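Local coordinates for chromosomal replication initiator protein DnaA (Helicobacter pylori, PDB 2WP0) that probably plays an essential part in initiating and regulating chromosomal replication, binding the replication origin in its ATP-bound form, at residues 46-51 and 86-91. Numbering follows the deposited sequence.
Sequences FFYAPN and RIEVAP
The ring of Phe46 leans along the aliphatic stem of Arg86, the two side chains running side by side in the same direction, with the CE1 side of the ring meeting CB and CG of Arg86. Phe46 holds its ring beside its own backbone N (chi1 -81°), which carries the CD1–CE1 side over the neighbouring strand. Arg86 turns the other way, CG anti to its N; CB and CG make the contact, and the chain bends at chi2 and chi3 beyond them. Farther along this face, OE1 of Glu88 comes within 3.5 Å of CD1 of Phe46, its carboxylate turned 45° from the ring. Tyr48, its CG likewise beside the backbone N (chi1 -79°), presents a ring edge in plane with the Glu88 carbonyl oxygen; its CD1 lies 3.3 Å from Val89 O and 4.1 Å from Glu88 CB, and Ala90 CA meets the ring obliquely.

Beneath, strands 44-49 and 84-89 pair in parallel through Phe47 N to Arg86 O (3.0 Å), Glu88 N to Phe47 O (2.8 Å) and Ala49 N to Glu88 O, modelled too short for its length to be trusted. Helix 52-71 connects them in a beta-alpha-beta unit of what is assigned as domain I, DnaA's oligomerization and regulator-binding domain. Phe47, Ala49, Ile87 and Val89 occupy the opposite face, where Ile87 and Val89 both touch Cys55. Asn51 N-caps that helix through OD1 to Leu54 N, while Val89 CG1 packs 3.6 Å from Asn51 CA.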
# COMPACT_ATOMS: atom_id res chain seq x y z
N PHE D 46 15.78 -1.76 -42.19
CA PHE D 46 16.46 -2.00 -40.93
C PHE D 46 17.19 -0.75 -40.47
O PHE D 46 17.88 -0.10 -41.25
CB PHE D 46 17.43 -3.18 -41.05
CG PHE D 46 16.78 -4.52 -40.95
CD1 PHE D 46 16.55 -5.10 -39.71
CD2 PHE D 46 16.39 -5.21 -42.08
CE1 PHE D 46 15.94 -6.34 -39.61
CE2 PHE D 46 15.78 -6.45 -41.98
CZ PHE D 46 15.56 -7.01 -40.75
N PHE D 47 17.00 -0.41 -39.20
CA PHE D 47 17.75 0.68 -38.58
C PHE D 47 18.46 0.16 -37.34
O PHE D 47 18.03 -0.82 -36.71
CB PHE D 47 16.82 1.83 -38.18
CG PHE D 47 15.90 2.25 -39.26
CD1 PHE D 47 14.63 1.73 -39.33
CD2 PHE D 47 16.32 3.13 -40.24
CE1 PHE D 47 13.77 2.10 -40.36
CE2 PHE D 47 15.47 3.49 -41.27
CZ PHE D 47 14.19 2.98 -41.32
N TYR D 48 19.54 0.84 -37.00
CA TYR D 48 20.23 0.60 -35.75
C TYR D 48 19.91 1.71 -34.77
O TYR D 48 19.78 2.87 -35.14
CB TYR D 48 21.74 0.52 -35.99
CG TYR D 48 22.21 -0.80 -36.54
CD1 TYR D 48 21.91 -2.00 -35.89
CD2 TYR D 48 22.97 -0.85 -37.70
CE1 TYR D 48 22.36 -3.22 -36.39
CE2 TYR D 48 23.42 -2.07 -38.21
CZ TYR D 48 23.11 -3.25 -37.54
OH TYR D 48 23.57 -4.46 -38.04
N ALA D 49 19.75 1.34 -33.51
CA ALA D 49 19.72 2.30 -32.42
C ALA D 49 20.88 1.95 -31.49
O ALA D 49 21.24 0.79 -31.33
CB ALA D 49 18.40 2.24 -31.68
N PRO D 50 21.48 2.97 -30.88
CA PRO D 50 22.71 2.81 -30.11
C PRO D 50 22.54 1.77 -29.02
O PRO D 50 23.44 0.98 -28.77
CB PRO D 50 22.90 4.17 -29.46
CG PRO D 50 22.05 5.11 -30.26
CD PRO D 50 20.90 4.31 -30.74
N ASN D 51 21.38 1.78 -28.37
CA ASN D 51 21.16 0.87 -27.27
C ASN D 51 19.75 0.26 -27.24
O ASN D 51 18.89 0.58 -28.07
CB ASN D 51 21.44 1.59 -25.96
CG ASN D 51 20.62 2.83 -25.80
OD1 ASN D 51 19.39 2.76 -25.70
ND2 ASN D 51 21.27 3.98 -25.81
N ARG D 86 12.23 -2.57 -38.97
CA ARG D 86 12.85 -3.33 -37.90
C ARG D 86 14.06 -2.55 -37.42
O ARG D 86 15.02 -2.38 -38.16
CB ARG D 86 13.30 -4.70 -38.39
CG ARG D 86 13.94 -5.57 -37.30
CD ARG D 86 12.91 -6.55 -36.72
NE ARG D 86 12.26 -7.35 -37.75
CZ ARG D 86 11.21 -8.15 -37.55
NH1 ARG D 86 10.69 -8.28 -36.33
NH2 ARG D 86 10.67 -8.83 -38.57
N ILE D 87 14.00 -2.06 -36.19
CA ILE D 87 15.16 -1.41 -35.60
C ILE D 87 15.86 -2.30 -34.56
O ILE D 87 15.21 -3.10 -33.88
CB ILE D 87 14.82 -0.03 -35.02
CG1 ILE D 87 15.52 0.14 -33.68
CG2 ILE D 87 13.32 0.13 -34.87
CD1 ILE D 87 15.71 1.57 -33.32
N GLU D 88 17.18 -2.18 -34.47
CA GLU D 88 17.99 -3.05 -33.63
C GLU D 88 19.05 -2.29 -32.88
O GLU D 88 19.22 -1.10 -33.09
CB GLU D 88 18.68 -4.09 -34.49
CG GLU D 88 17.80 -5.21 -35.00
CD GLU D 88 18.49 -6.01 -36.10
OE1 GLU D 88 18.88 -5.40 -37.12
OE2 GLU D 88 18.64 -7.25 -35.96
N VAL D 89 19.78 -2.98 -32.01
CA VAL D 89 20.97 -2.40 -31.36
C VAL D 89 22.22 -2.71 -32.21
O VAL D 89 22.20 -3.63 -33.04
CB VAL D 89 21.15 -2.90 -29.89
CG1 VAL D 89 22.16 -2.04 -29.14
CG2 VAL D 89 19.82 -2.88 -29.16
N ALA D 90 23.31 -1.98 -31.97
CA ALA D 90 24.42 -1.92 -32.93
C ALA D 90 25.42 -3.10 -33.02
O ALA D 90 25.52 -3.74 -34.07
CB ALA D 90 25.14 -0.58 -32.79
N PRO D 91 26.22 -3.36 -31.98
CA PRO D 91 27.12 -4.50 -32.17
C PRO D 91 26.73 -5.70 -31.31
O PRO D 91 27.47 -5.99 -30.37
CB PRO D 91 28.48 -3.96 -31.68
CG PRO D 91 28.20 -2.56 -31.13
CD PRO D 91 26.72 -2.47 -30.91